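Local atomic coordinates of putative 2,3,4,5-tetrahydropyridine-2-carboxylate N- succinyltransferase (Campylobacter jejuni, PDB entry 2RIJ), a protein that probably catalyses the succinyl-CoA-dependent succinylation of tetrahydrodipicolinate to N-succinyl-2-amino-6-oxopimelate, a step of lysine biosynthesis by the diaminopimelate route. Residues Ile30-Arg35 with Asp122-Val127; Glu65-Arg70 with Gln83-Glu88; Gly162-Leu167 with Asp203-Phe208; Leu329-Glu334 with Leu375-Val380. One frame throughout, in Å; residues are numbered along the deposited sequence. Where two conformers were deposited one is given.

Contact 1. Residues Ile30-Arg35 with Asp122-Val127; sequences IARLDR and DEFSFV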
loop_
_atom_site.group_PDB
_atom_site.type_symbol
_atom_site.label_atom_id
_atom_site.label_comp_id
_atom_site.label_asym_id
_atom_site.label_seq_id
_atom_site.Cartn_x
_atom_site.Cartn_y
_atom_site.Cartn_z
ATOM N N ILE A 30 -45.407 -17.657 40.277
ATOM C CA ILE A 30 -46.540 -16.770 40.414
ATOM C C ILE A 30 -46.097 -15.320 40.156
ATOM O O ILE A 30 -45.182 -14.798 40.818
ATOM C CB ILE A 30 -47.207 -16.903 41.820
ATOM C CG1 ILE A 30 -47.749 -18.302 42.042
ATOM C CG2 ILE A 30 -48.340 -15.871 42.007
ATOM C CD1 ILE A 30 -48.196 -18.554 43.538
ATOM N N ALA A 31 -46.779 -14.677 39.229
ATOM C CA ALA A 31 -46.528 -13.309 38.857
ATOM C C ALA A 31 -47.570 -12.329 39.383
ATOM O O ALA A 31 -48.751 -12.632 39.402
ATOM C CB ALA A 31 -46.484 -13.202 37.342
ATOM N N ARG A 32 -47.128 -11.142 39.800
ATOM C CA ARG A 32 -48.007 -10.007 39.984
ATOM C C ARG A 32 -48.062 -9.304 38.646
ATOM O O ARG A 32 -47.013 -8.984 38.046
ATOM C CB ARG A 32 -47.478 -9.054 41.059
ATOM C CG ARG A 32 -48.376 -7.883 41.324
ATOM C CD ARG A 32 -47.748 -6.807 42.265
ATOM N NE ARG A 32 -46.454 -6.343 41.756
ATOM C CZ ARG A 32 -46.294 -5.537 40.707
ATOM N NH1 ARG A 32 -47.310 -5.077 40.018
ATOM N NH2 ARG A 32 -45.062 -5.209 40.323
ATOM N N LEU A 33 -49.269 -9.043 38.148
ATOM C CA LEU A 33 -49.446 -8.447 36.833
ATOM C C LEU A 33 -49.773 -6.950 36.876
ATOM O O LEU A 33 -50.512 -6.489 37.747
ATOM C CB LEU A 33 -50.560 -9.142 36.062
ATOM C CG LEU A 33 -50.518 -10.671 35.943
ATOM C CD1 LEU A 33 -51.771 -11.102 35.115
ATOM C CD2 LEU A 33 -49.234 -11.204 35.385
ATOM N N ASP A 34 -49.233 -6.212 35.906
ATOM C CA ASP A 34 -49.614 -4.840 35.665
ATOM C C ASP A 34 -50.512 -4.864 34.440
ATOM O O ASP A 34 -50.114 -5.377 33.404
ATOM C CB ASP A 34 -48.394 -3.966 35.398
ATOM C CG ASP A 34 -47.491 -3.815 36.626
ATOM O OD1 ASP A 34 -47.999 -3.406 37.705
ATOM O OD2 ASP A 34 -46.271 -4.097 36.518
ATOM N N ARG A 35 -51.724 -4.328 34.566
ATOM C CA ARG A 35 -52.720 -4.313 33.479
ATOM C C ARG A 35 -52.881 -2.911 32.899
ATOM O O ARG A 35 -52.508 -1.937 33.529
ATOM C CB ARG A 35 -54.063 -4.792 34.014
ATOM C CG ARG A 35 -53.997 -6.251 34.501
ATOM C CD ARG A 35 -55.214 -6.608 35.344
ATOM N NE ARG A 35 -55.186 -8.021 35.694
ATOM C CZ ARG A 35 -55.547 -8.988 34.863
ATOM N NH1 ARG A 35 -55.947 -8.694 33.623
ATOM N NH2 ARG A 35 -55.469 -10.250 35.259
ATOM N N ASP A 122 -57.561 -10.523 40.377
ATOM C CA ASP A 122 -56.906 -10.361 39.081
ATOM C C ASP A 122 -55.475 -9.792 39.106
ATOM O O ASP A 122 -54.981 -9.314 38.098
ATOM C CB ASP A 122 -57.784 -9.512 38.160
ATOM C CG ASP A 122 -59.145 -10.122 37.949
ATOM O OD1 ASP A 122 -59.216 -11.283 37.486
ATOM O OD2 ASP A 122 -60.135 -9.445 38.280
ATOM N N GLU A 123 -54.831 -9.857 40.245
ATOM C CA GLU A 123 -53.522 -9.237 40.476
ATOM C C GLU A 123 -52.408 -10.280 40.280
ATOM O O GLU A 123 -51.296 -9.952 39.868
ATOM C CB GLU A 123 -53.521 -8.735 41.930
ATOM C CG GLU A 123 -52.243 -8.073 42.460
ATOM C CD GLU A 123 -52.158 -6.594 42.149
ATOM O OE1 GLU A 123 -53.055 -6.094 41.450
ATOM O OE2 GLU A 123 -51.206 -5.945 42.617
ATOM N N PHE A 124 -52.704 -11.535 40.632
ATOM C CA PHE A 124 -51.734 -12.601 40.646
ATOM C C PHE A 124 -52.151 -13.744 39.734
ATOM O O PHE A 124 -53.342 -14.085 39.616
ATOM C CB PHE A 124 -51.532 -13.115 42.068
ATOM C CG PHE A 124 -51.158 -12.064 43.050
ATOM C CD1 PHE A 124 -49.855 -11.650 43.177
ATOM C CD2 PHE A 124 -52.113 -11.529 43.911
ATOM C CE1 PHE A 124 -49.487 -10.653 44.111
ATOM C CE2 PHE A 124 -51.765 -10.543 44.850
ATOM C CZ PHE A 124 -50.458 -10.115 44.963
ATOM N N SER A 125 -51.160 -14.328 39.073
ATOM C CA SER A 125 -51.395 -15.406 38.107
ATOM C C SER A 125 -50.318 -16.472 38.225
ATOM O O SER A 125 -49.124 -16.173 38.333
ATOM C CB SER A 125 -51.410 -14.889 36.666
ATOM O OG SER A 125 -52.582 -14.149 36.360
ATOM N N PHE A 126 -50.758 -17.721 38.216
ATOM C CA PHE A 126 -49.861 -18.850 38.100
ATOM C C PHE A 126 -49.458 -19.029 36.643
ATOM O O PHE A 126 -50.283 -18.938 35.718
ATOM C CB PHE A 126 -50.546 -20.098 38.591
ATOM C CG PHE A 126 -49.685 -21.315 38.561
ATOM C CD1 PHE A 126 -48.698 -21.504 39.513
ATOM C CD2 PHE A 126 -49.862 -22.277 37.575
ATOM C CE1 PHE A 126 -47.931 -22.652 39.496
ATOM C CE2 PHE A 126 -49.085 -23.411 37.543
ATOM C CZ PHE A 126 -48.142 -23.618 38.511
ATOM N N VAL A 127 -48.168 -19.233 36.435
ATOM C CA VAL A 127 -47.587 -19.303 35.096
ATOM C C VAL A 127 -46.690 -20.516 35.098
ATOM O O VAL A 127 -45.838 -20.636 35.947
ATOM C CB VAL A 127 -46.772 -18.024 34.765
ATOM C CG1 VAL A 127 -46.251 -18.052 33.344
ATOM C CG2 VAL A 127 -47.624 -16.768 35.024
HETATM O O HOH W 1 -50.144 -5.048 40.176
HETATM O O HOH W 2 -53.280 -6.569 38.044
HETATM O O HOH W 3 -54.230 -12.091 37.249
#

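Contact 2. Residues Glu65-Arg70 with Gln83-Glu88; sequences EAFMQR and QTLKLE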
loop_
_atom_site.group_PDB
_atom_site.type_symbol
_atom_site.label_atom_id
_atom_site.label_comp_id
_atom_site.label_asym_id
_atom_site.label_seq_id
_atom_site.Cartn_x
_atom_site.Cartn_y
_atom_site.Cartn_z
ATOM N N GLU A 65 -53.456 -28.447 41.075
ATOM C CA GLU A 65 -54.627 -29.058 41.708
ATOM C C GLU A 65 -55.626 -28.021 42.288
ATOM O O GLU A 65 -56.815 -28.261 42.292
ATOM C CB GLU A 65 -54.190 -30.052 42.764
ATOM C CG GLU A 65 -55.318 -30.748 43.501
ATOM C CD GLU A 65 -56.148 -31.693 42.634
ATOM O OE1 GLU A 65 -55.770 -32.006 41.476
ATOM O OE2 GLU A 65 -57.198 -32.151 43.142
ATOM N N ALA A 66 -55.150 -26.873 42.763
ATOM C CA ALA A 66 -56.047 -25.847 43.250
ATOM C C ALA A 66 -57.039 -25.435 42.149
ATOM O O ALA A 66 -58.205 -25.218 42.409
ATOM C CB ALA A 66 -55.262 -24.652 43.758
ATOM N N PHE A 67 -56.544 -25.352 40.926
ATOM C CA PHE A 67 -57.319 -24.971 39.776
ATOM C C PHE A 67 -58.218 -26.115 39.354
ATOM O O PHE A 67 -59.410 -25.911 39.139
ATOM C CB PHE A 67 -56.403 -24.575 38.619
ATOM C CG PHE A 67 -55.637 -23.300 38.854
ATOM C CD1 PHE A 67 -56.284 -22.114 39.064
ATOM C CD2 PHE A 67 -54.262 -23.300 38.824
ATOM C CE1 PHE A 67 -55.573 -20.947 39.280
ATOM C CE2 PHE A 67 -53.525 -22.104 39.026
ATOM C CZ PHE A 67 -54.202 -20.952 39.266
HETATM N N MSE A 68 -57.655 -27.316 39.274
HETATM C CA MSE A 68 -58.444 -28.475 38.860
HETATM C C MSE A 68 -59.583 -28.745 39.821
HETATM O O MSE A 68 -60.683 -29.101 39.381
HETATM C CB MSE A 68 -57.571 -29.694 38.712
HETATM C CG MSE A 68 -56.651 -29.589 37.509
HETATM SE SE MSE A 68 -55.649 -31.240 37.178
HETATM C CE MSE A 68 -54.188 -31.114 38.520
ATOM N N GLN A 69 -59.305 -28.543 41.112
ATOM C CA GLN A 69 -60.261 -28.738 42.199
ATOM C C GLN A 69 -61.509 -27.888 41.993
ATOM O O GLN A 69 -62.605 -28.341 42.299
ATOM C CB GLN A 69 -59.635 -28.501 43.609
ATOM C CG GLN A 69 -59.451 -29.794 44.420
ATOM N N ARG A 70 -61.370 -26.690 41.449
ATOM C CA ARG A 70 -62.544 -25.874 41.120
ATOM C C ARG A 70 -62.991 -25.927 39.666
ATOM O O ARG A 70 -63.672 -25.015 39.199
ATOM C CB ARG A 70 -62.353 -24.418 41.541
ATOM C CG ARG A 70 -61.229 -23.649 40.897
ATOM C CD ARG A 70 -61.233 -22.245 41.517
ATOM N NE ARG A 70 -60.118 -21.404 41.134
ATOM C CZ ARG A 70 -60.036 -20.737 39.992
ATOM N NH1 ARG A 70 -61.031 -20.765 39.115
ATOM N NH2 ARG A 70 -58.976 -19.988 39.748
ATOM N N GLN A 83 -52.994 -18.947 34.568
ATOM C CA GLN A 83 -54.313 -18.760 35.167
ATOM C C GLN A 83 -54.265 -17.797 36.319
ATOM O O GLN A 83 -53.409 -17.916 37.189
ATOM C CB GLN A 83 -54.833 -20.111 35.678
ATOM C CG GLN A 83 -56.327 -20.173 35.964
ATOM C CD GLN A 83 -57.182 -20.278 34.698
ATOM O OE1 GLN A 83 -56.702 -20.601 33.615
ATOM N NE2 GLN A 83 -58.434 -19.971 34.839
ATOM N N THR A 84 -55.240 -16.898 36.369
ATOM C CA THR A 84 -55.414 -15.944 37.477
ATOM C C THR A 84 -55.740 -16.692 38.732
ATOM O O THR A 84 -56.571 -17.601 38.713
ATOM C CB THR A 84 -56.595 -14.961 37.166
ATOM O OG1 THR A 84 -56.238 -14.167 36.051
ATOM C CG2 THR A 84 -56.936 -14.042 38.351
ATOM N N LEU A 85 -55.084 -16.309 39.823
ATOM C CA LEU A 85 -55.338 -16.868 41.141
ATOM C C LEU A 85 -56.498 -16.140 41.837
ATOM O O LEU A 85 -56.592 -14.904 41.819
ATOM C CB LEU A 85 -54.087 -16.777 42.025
ATOM C CG LEU A 85 -52.971 -17.732 41.626
ATOM C CD1 LEU A 85 -51.652 -17.140 42.105
ATOM C CD2 LEU A 85 -53.257 -19.168 42.225
ATOM N N LYS A 86 -57.387 -16.942 42.410
ATOM C CA LYS A 86 -58.419 -16.502 43.342
ATOM C C LYS A 86 -57.953 -16.784 44.771
ATOM O O LYS A 86 -57.091 -17.646 44.988
ATOM C CB LYS A 86 -59.717 -17.255 43.045
ATOM C CG LYS A 86 -60.214 -16.973 41.652
ATOM C CD LYS A 86 -61.527 -17.606 41.382
ATOM C CE LYS A 86 -62.115 -17.023 40.131
ATOM N NZ LYS A 86 -63.444 -17.577 39.820
ATOM N N LEU A 87 -58.566 -16.118 45.748
ATOM C CA LEU A 87 -58.214 -16.363 47.156
ATOM C C LEU A 87 -58.367 -17.837 47.507
ATOM O O LEU A 87 -57.548 -18.394 48.222
ATOM C CB LEU A 87 -59.039 -15.516 48.119
ATOM C CG LEU A 87 -58.610 -15.495 49.593
ATOM C CD1 LEU A 87 -57.154 -15.133 49.714
ATOM C CD2 LEU A 87 -59.543 -14.527 50.408
ATOM N N GLU A 88 -59.421 -18.465 47.006
ATOM C CA GLU A 88 -59.689 -19.868 47.295
ATOM C C GLU A 88 -58.546 -20.783 46.880
ATOM O O GLU A 88 -58.275 -21.800 47.541
ATOM C CB GLU A 88 -61.004 -20.282 46.631
ATOM C CG GLU A 88 -61.019 -20.281 45.137
ATOM C CD GLU A 88 -62.432 -20.374 44.584
ATOM O OE1 GLU A 88 -63.011 -21.498 44.576
ATOM O OE2 GLU A 88 -62.964 -19.313 44.174
HETATM O O HOH W 4 -58.908 -17.771 37.601
#

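Contact 3. Residues Gly162-Leu167 with Asp203-Phe208; sequences GAFGLL and DKFPRF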
loop_
_atom_site.group_PDB
_atom_site.type_symbol
_atom_site.label_atom_id
_atom_site.label_comp_id
_atom_site.label_asym_id
_atom_site.label_seq_id
_atom_site.Cartn_x
_atom_site.Cartn_y
_atom_site.Cartn_z
ATOM N N GLY A 162 -41.526 -14.853 18.589
ATOM C CA GLY A 162 -42.839 -14.231 18.657
ATOM C C GLY A 162 -43.045 -13.253 19.792
ATOM O O GLY A 162 -44.093 -12.600 19.867
ATOM N N ALA A 163 -42.042 -13.111 20.650
ATOM C CA ALA A 163 -42.177 -12.280 21.847
ATOM C C ALA A 163 -42.556 -10.860 21.473
ATOM O O ALA A 163 -43.478 -10.293 22.043
ATOM C CB ALA A 163 -40.918 -12.306 22.657
ATOM N N PHE A 164 -41.900 -10.303 20.479
ATOM C CA PHE A 164 -42.182 -8.931 20.090
ATOM C C PHE A 164 -43.619 -8.729 19.659
ATOM O O PHE A 164 -44.212 -7.686 19.915
ATOM C CB PHE A 164 -41.248 -8.477 18.974
ATOM C CG PHE A 164 -39.930 -7.994 19.458
ATOM C CD1 PHE A 164 -38.911 -8.889 19.736
ATOM C CD2 PHE A 164 -39.691 -6.634 19.620
ATOM C CE1 PHE A 164 -37.670 -8.432 20.163
ATOM C CE2 PHE A 164 -38.450 -6.179 20.055
ATOM C CZ PHE A 164 -37.441 -7.081 20.324
ATOM N N GLY A 165 -44.215 -9.722 19.020
ATOM C CA GLY A 165 -45.588 -9.554 18.592
ATOM C C GLY A 165 -46.610 -9.602 19.706
ATOM O O GLY A 165 -47.708 -9.084 19.561
ATOM N N LEU A 166 -46.281 -10.272 20.802
ATOM C CA LEU A 166 -47.191 -10.411 21.924
ATOM C C LEU A 166 -47.131 -9.228 22.919
ATOM O O LEU A 166 -48.126 -8.898 23.582
ATOM C CB LEU A 166 -46.880 -11.721 22.662
ATOM C CG LEU A 166 -47.332 -13.017 21.944
ATOM C CD1 LEU A 166 -47.208 -14.214 22.852
ATOM C CD2 LEU A 166 -48.750 -12.947 21.429
ATOM N N LEU A 167 -45.955 -8.624 23.053
ATOM C CA LEU A 167 -45.742 -7.539 24.015
ATOM C C LEU A 167 -46.306 -6.216 23.469
ATOM O O LEU A 167 -46.223 -5.959 22.275
ATOM C CB LEU A 167 -44.246 -7.424 24.325
ATOM C CG LEU A 167 -43.584 -8.643 25.005
ATOM C CD1 LEU A 167 -42.114 -8.434 25.079
ATOM C CD2 LEU A 167 -44.161 -8.928 26.428
ATOM N N ASP A 203 -41.166 1.371 25.157
ATOM C CA ASP A 203 -40.705 0.131 24.578
ATOM C C ASP A 203 -41.605 -1.015 25.018
ATOM O O ASP A 203 -42.496 -0.887 25.898
ATOM C CB ASP A 203 -39.257 -0.178 25.022
ATOM C CG ASP A 203 -38.602 -1.328 24.233
ATOM O OD1 ASP A 203 -39.038 -1.644 23.107
ATOM O OD2 ASP A 203 -37.657 -1.954 24.778
ATOM N N LYS A 204 -41.362 -2.143 24.402
ATOM C CA LYS A 204 -42.045 -3.404 24.715
ATOM C C LYS A 204 -41.414 -4.215 25.853
ATOM O O LYS A 204 -42.068 -5.105 26.395
ATOM C CB LYS A 204 -42.119 -4.297 23.446
ATOM C CG LYS A 204 -43.090 -3.777 22.382
ATOM C CD LYS A 204 -43.021 -4.583 21.111
ATOM C CE LYS A 204 -44.217 -4.275 20.186
ATOM N NZ LYS A 204 -44.311 -5.182 19.053
ATOM N N PHE A 205 -40.150 -3.951 26.165
ATOM C CA PHE A 205 -39.410 -4.682 27.193
ATOM C C PHE A 205 -39.059 -3.743 28.355
ATOM O O PHE A 205 -38.697 -2.584 28.115
ATOM C CB PHE A 205 -38.076 -5.206 26.657
ATOM C CG PHE A 205 -38.182 -6.388 25.739
ATOM C CD1 PHE A 205 -38.681 -6.227 24.453
ATOM C CD2 PHE A 205 -37.736 -7.632 26.129
ATOM C CE1 PHE A 205 -38.799 -7.323 23.576
ATOM C CE2 PHE A 205 -37.846 -8.736 25.251
ATOM C CZ PHE A 205 -38.417 -8.566 23.991
ATOM N N PRO A 206 -39.040 -4.280 29.594
ATOM C CA PRO A 206 -38.505 -3.577 30.765
ATOM C C PRO A 206 -36.996 -3.784 30.915
ATOM O O PRO A 206 -36.357 -4.473 30.094
ATOM C CB PRO A 206 -39.271 -4.241 31.908
ATOM C CG PRO A 206 -39.401 -5.616 31.460
ATOM C CD PRO A 206 -39.526 -5.622 29.979
ATOM N N ARG A 207 -36.429 -3.125 31.910
ATOM C CA ARG A 207 -35.039 -3.228 32.197
ATOM C C ARG A 207 -34.817 -4.361 33.208
ATOM O O ARG A 207 -35.666 -4.652 34.056
ATOM C CB ARG A 207 -34.511 -1.896 32.702
ATOM C CG ARG A 207 -34.552 -0.834 31.564
ATOM C CD ARG A 207 -34.626 0.517 32.000
ATOM N NE ARG A 207 -34.598 1.444 30.874
ATOM C CZ ARG A 207 -34.468 2.733 31.036
ATOM N NH1 ARG A 207 -34.378 3.216 32.245
ATOM N NH2 ARG A 207 -34.406 3.523 30.006
ATOM N N PHE A 208 -33.635 -4.929 33.127
ATOM C CA PHE A 208 -33.132 -5.974 34.057
ATOM C C PHE A 208 -33.278 -5.609 35.522
ATOM O O PHE A 208 -33.787 -6.412 36.289
ATOM C CB PHE A 208 -31.660 -6.237 33.660
ATOM C CG PHE A 208 -30.910 -7.251 34.451
ATOM C CD1 PHE A 208 -30.262 -6.879 35.624
ATOM C CD2 PHE A 208 -30.681 -8.547 33.931
ATOM C CE1 PHE A 208 -29.452 -7.778 36.316
ATOM C CE2 PHE A 208 -29.879 -9.440 34.611
ATOM C CZ PHE A 208 -29.283 -9.058 35.839
#

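Contact 4. Residues Leu329-Glu334 with Leu375-Val380; sequences LKDAEE and LNKKAV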
loop_
_atom_site.group_PDB
_atom_site.type_symbol
_atom_site.label_atom_id
_atom_site.label_comp_id
_atom_site.label_asym_id
_atom_site.label_seq_id
_atom_site.Cartn_x
_atom_site.Cartn_y
_atom_site.Cartn_z
ATOM N N LEU A 329 -2.746 -13.366 6.810
ATOM C CA LEU A 329 -2.344 -14.224 7.913
ATOM C C LEU A 329 -0.857 -14.105 8.209
ATOM O O LEU A 329 -0.038 -14.181 7.299
ATOM C CB LEU A 329 -2.646 -15.689 7.586
ATOM C CG LEU A 329 -2.224 -16.687 8.676
ATOM C CD1 LEU A 329 -3.228 -16.548 9.787
ATOM C CD2 LEU A 329 -2.162 -18.118 8.149
ATOM N N LYS A 330 -0.512 -13.954 9.489
ATOM C CA LYS A 330 0.862 -14.036 9.953
ATOM C C LYS A 330 0.932 -15.065 11.043
ATOM O O LYS A 330 -0.081 -15.424 11.636
ATOM C CB LYS A 330 1.357 -12.668 10.402
ATOM C CG LYS A 330 1.287 -11.661 9.233
ATOM C CD LYS A 330 2.300 -10.596 9.309
ATOM C CE LYS A 330 2.182 -9.630 8.103
ATOM N NZ LYS A 330 2.514 -10.258 6.767
ATOM N N ASP A 331 2.129 -15.563 11.321
ATOM C CA ASP A 331 2.328 -16.522 12.428
ATOM C C ASP A 331 1.595 -17.834 12.220
ATOM O O ASP A 331 1.129 -18.441 13.184
ATOM C CB ASP A 331 1.895 -15.892 13.779
ATOM C CG ASP A 331 2.588 -14.567 14.071
ATOM O OD1 ASP A 331 3.817 -14.524 13.946
ATOM O OD2 ASP A 331 1.909 -13.553 14.405
ATOM N N ALA A 332 1.558 -18.320 10.983
ATOM C CA ALA A 332 0.760 -19.525 10.659
ATOM C C ALA A 332 1.146 -20.758 11.458
ATOM O O ALA A 332 0.282 -21.510 11.907
ATOM C CB ALA A 332 0.814 -19.814 9.183
ATOM N N GLU A 333 2.440 -20.970 11.676
ATOM C CA GLU A 333 2.879 -22.180 12.386
ATOM C C GLU A 333 2.429 -22.207 13.836
ATOM O O GLU A 333 1.986 -23.249 14.330
ATOM C CB GLU A 333 4.404 -22.387 12.271
ATOM C CG GLU A 333 4.880 -22.499 10.844
ATOM N N GLU A 334 2.509 -21.065 14.509
ATOM C CA GLU A 334 2.079 -20.971 15.896
ATOM C C GLU A 334 0.554 -21.037 16.004
ATOM O O GLU A 334 0.021 -21.655 16.937
ATOM C CB GLU A 334 2.597 -19.667 16.537
ATOM C CG GLU A 334 4.093 -19.661 16.869
ATOM C CD GLU A 334 4.499 -20.810 17.808
ATOM O OE1 GLU A 334 4.019 -20.883 18.974
ATOM O OE2 GLU A 334 5.311 -21.656 17.365
ATOM N N LEU A 375 -0.737 -13.952 15.557
ATOM C CA LEU A 375 -0.793 -14.613 16.838
ATOM C C LEU A 375 -0.897 -13.595 17.972
ATOM O O LEU A 375 -0.146 -12.632 18.039
ATOM C CB LEU A 375 0.458 -15.498 17.064
ATOM C CG LEU A 375 0.640 -16.176 18.416
ATOM C CD1 LEU A 375 -0.315 -17.359 18.586
ATOM C CD2 LEU A 375 2.140 -16.550 18.630
ATOM N N ASN A 376 -1.818 -13.843 18.879
ATOM C CA ASN A 376 -1.798 -13.178 20.161
ATOM C C ASN A 376 -0.621 -13.802 20.935
ATOM O O ASN A 376 -0.697 -14.946 21.362
ATOM C CB ASN A 376 -3.109 -13.379 20.886
ATOM C CG ASN A 376 -3.058 -12.888 22.333
ATOM O OD1 ASN A 376 -2.052 -12.283 22.757
ATOM N ND2 ASN A 376 -4.096 -13.189 23.100
ATOM N N LYS A 377 0.456 -13.050 21.096
ATOM C CA LYS A 377 1.660 -13.593 21.731
ATOM C C LYS A 377 1.354 -14.224 23.092
ATOM O O LYS A 377 1.826 -15.334 23.378
ATOM C CB LYS A 377 2.748 -12.523 21.840
ATOM C CG LYS A 377 3.066 -11.770 20.514
ATOM C CD LYS A 377 3.400 -12.676 19.312
ATOM C CE LYS A 377 3.476 -11.877 17.958
ATOM N NZ LYS A 377 2.268 -11.985 16.990
ATOM N N LYS A 378 0.516 -13.577 23.901
ATOM C CA LYS A 378 0.075 -14.185 25.190
ATOM C C LYS A 378 -0.663 -15.550 25.088
ATOM O O LYS A 378 -0.708 -16.288 26.081
ATOM C CB LYS A 378 -0.815 -13.231 26.017
ATOM C CG LYS A 378 -0.426 -11.747 26.024
ATOM C CD LYS A 378 1.065 -11.508 26.030
ATOM N N ALA A 379 -1.239 -15.886 23.929
ATOM C CA ALA A 379 -2.064 -17.111 23.785
ATOM C C ALA A 379 -1.243 -18.425 23.705
ATOM O O ALA A 379 -1.757 -19.508 24.062
ATOM C CB ALA A 379 -2.994 -17.001 22.585
ATOM N N VAL A 380 -0.002 -18.334 23.213
ATOM C CA VAL A 380 0.917 -19.483 23.229
ATOM C C VAL A 380 1.203 -19.883 24.682
ATOM O O VAL A 380 1.072 -21.059 25.039
ATOM C CB VAL A 380 2.251 -19.188 22.509
ATOM C CG1 VAL A 380 3.246 -20.341 22.720
ATOM C CG2 VAL A 380 2.002 -18.968 21.038
#

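Contact 1. Residues Ile30-Arg35 with Asp122-Val127
Strands 27-35 and 124-129 pair antiparallel in the sheet of the N-terminal domain, and the pairing rests on Ala31 and Ser125, a hydrogen-bonded pair. Ala31 N gives to Ser125 O at 2.9 Å and Ser125 N to Ala31 O at 3.0 Å; two residues on, Leu33 N reaches Glu123 O at 2.8 Å, nearly straight at 167°. Ile30-Phe126 and Arg32-Phe124 are the flanking non-hydrogen-bonded pairs. On their face of the sheet Ile30 CG1 meets the edge of the Phe126 ring. Arg32 and Glu123 run side by side and point the same way, guanidinium and carboxylate planes 48° apart, with Arg32 CD 3.6 Å from Glu123 OE2; water 1 joins Arg32 NH1 to that carboxylate oxygen and to Leu33 O. Where the pairing stops, the side chain of Arg35 takes over: extended from CG to NE, it brings NE to Asp122 O at 2.7 Å, the oxygen 11° out of the guanidinium plane, while NH2 adds a weak bond to the same oxygen. Arg32 NE is held by Lys191 O of the second subunit, and NH1 by Asp34 OD1. Strand 43-48 borders 27-35, strand 80-84 borders 124-129, and helix 107-117 packs on Ile30 and Phe124.

Contact 2. Residues Glu65-Arg70 with Gln83-Glu88
The Phe67 ring carries Gln83 on one face: CG stands 3.9 Å from the ring centroid and 29° off the normal, a CH-pi contact, with CB also above the plane toward the rim. At the ring's edge lie Thr84 O, 3.5 Å from Phe67 CE1, and Arg70 NH2, while Leu85 CD2 comes in obliquely to within 3.6 Å of Phe67 CZ. The second flat group, the Arg70 guanidinium, has Lys86 CD over its centre, 3.7 Å above the plane, and Thr84 O at its edge. These groups join the C-terminal end of helix 57-69 to strand 80-84 and the turn into helix 87-96, for which Lys86 is the N-cap residue. Water 4 links Arg70 NH2 to Thr84 O, accepting from the first and donating to the second at 2.6 Å. Arg70 CG sits between its backbone N and carbonyl carbon (chi1 62°), and from there the extended chain carries the guanidinium alongside Thr84 and Lys86. Its main polar partner is Asp89, which takes a salt bridge from NE and also accepts from Lys86 N. Lys86 NZ nevertheless ends 4.1 Å from Arg70 NH1, a like-charge approach that Asp89 probably eases, and Glu88 OE1 touches Arg70 CD at 3.6 Å.

Contact 3. Residues Gly162-Leu167 with Asp203-Phe208
Lys204 reaches across to Leu167 and then to the short helix 163-166, and its aliphatic chain is in contact all the way. Lys204 CB lies 3.9 Å from Leu167 CB, CG runs past Leu167 O, and CD passes obliquely by the Phe164 ring. Lys204 CE is 3.4 Å from Leu167 O, and Lys204 NZ gives a hydrogen bond to Phe164 O at 2.7 Å, from 40° above the carbonyl plane. The chain is extended beyond CG, which gives it this reach. Next to it, Phe205 CE1 stands over one face of the Phe164 ring, 3.5 Å from Phe164 CZ, with the two planes at 51°. Leu167 CD1 lies over a face of Phe205, 18° off the normal. The contact thus joins helix 163-166 and the residue after it to the loop following strand 201-203, and Arg219 of the third subunit packs on Phe164. Chemically, the lysine spends its ammonium on a main-chain carbonyl, Phe164 O, while its methylenes and the side chains of Phe164, Leu167 and Phe205 make the surroundings of that bond largely apolar.

Contact 4. Residues Leu329-Glu334 with Leu375-Val380
Asp331 OD2 is gripped by two donors from 375-380. Leu375 N reaches Asp331 OD2 at 2.9 Å with a nearly straight N-H (176°), on the anti side and 19° out of the carboxylate plane. Lys377 NZ comes to Asp331 OD2 from 45° above that plane at 3.0 Å, making a salt bridge. Lys377 NZ also turns back to its own segment and gives to Leu375 O at 2.7 Å, on a lone pair in the carbonyl plane; bends in the lysine chain at chi2 and chi4 allow both bonds. Asp331 CB meanwhile rests 3.6 Å from Leu375 CB. Beyond the polar group, the CD2 branch of Leu375 touches Glu334 CB at 3.8 Å. Glu334 OE1 approaches the poorly ordered Val380, and its OE2 is paired with Lys337. The contact joins the start of helix 332-338, where Asp331 is the N-cap residue without a capping bond from its side chain, to the end of strand 371-375 and the short helix after it, near the C-terminus. The side chain of Lys330, the residue before Asp331, is about 4 Å from that of Arg363, a predicted succinyl-CoA-binding residue. With two donors on one oxygen, the Asp331 carboxylate is probably kept ionised and its rotation restrained at this surface.

Contacts 1 and 2 form one continuous region: their centres are 13 Å apart, and strands 124-129 and 80-84 are neighbours in one sheet, with Phe124 O 2.8 Å from Leu85 N and Phe126 N 2.9 Å from Gln83 O, both probable hydrogen bonds. Ile30 CG2 also packs on Leu85 CD1. Contact 3 stands apart, about 17 Å from contact 1 between centres and about 8 Å between nearest atoms. Contact 4 is remote, its centre about 55 Å from that of contact 1. It lies closest to the predicted succinyl-CoA site: between side chains, Lys330 is about 4 Å from Arg363 and Lys377 about 10 Å from Asp316, whereas contacts 1 to 3 lie away from the annotated sites.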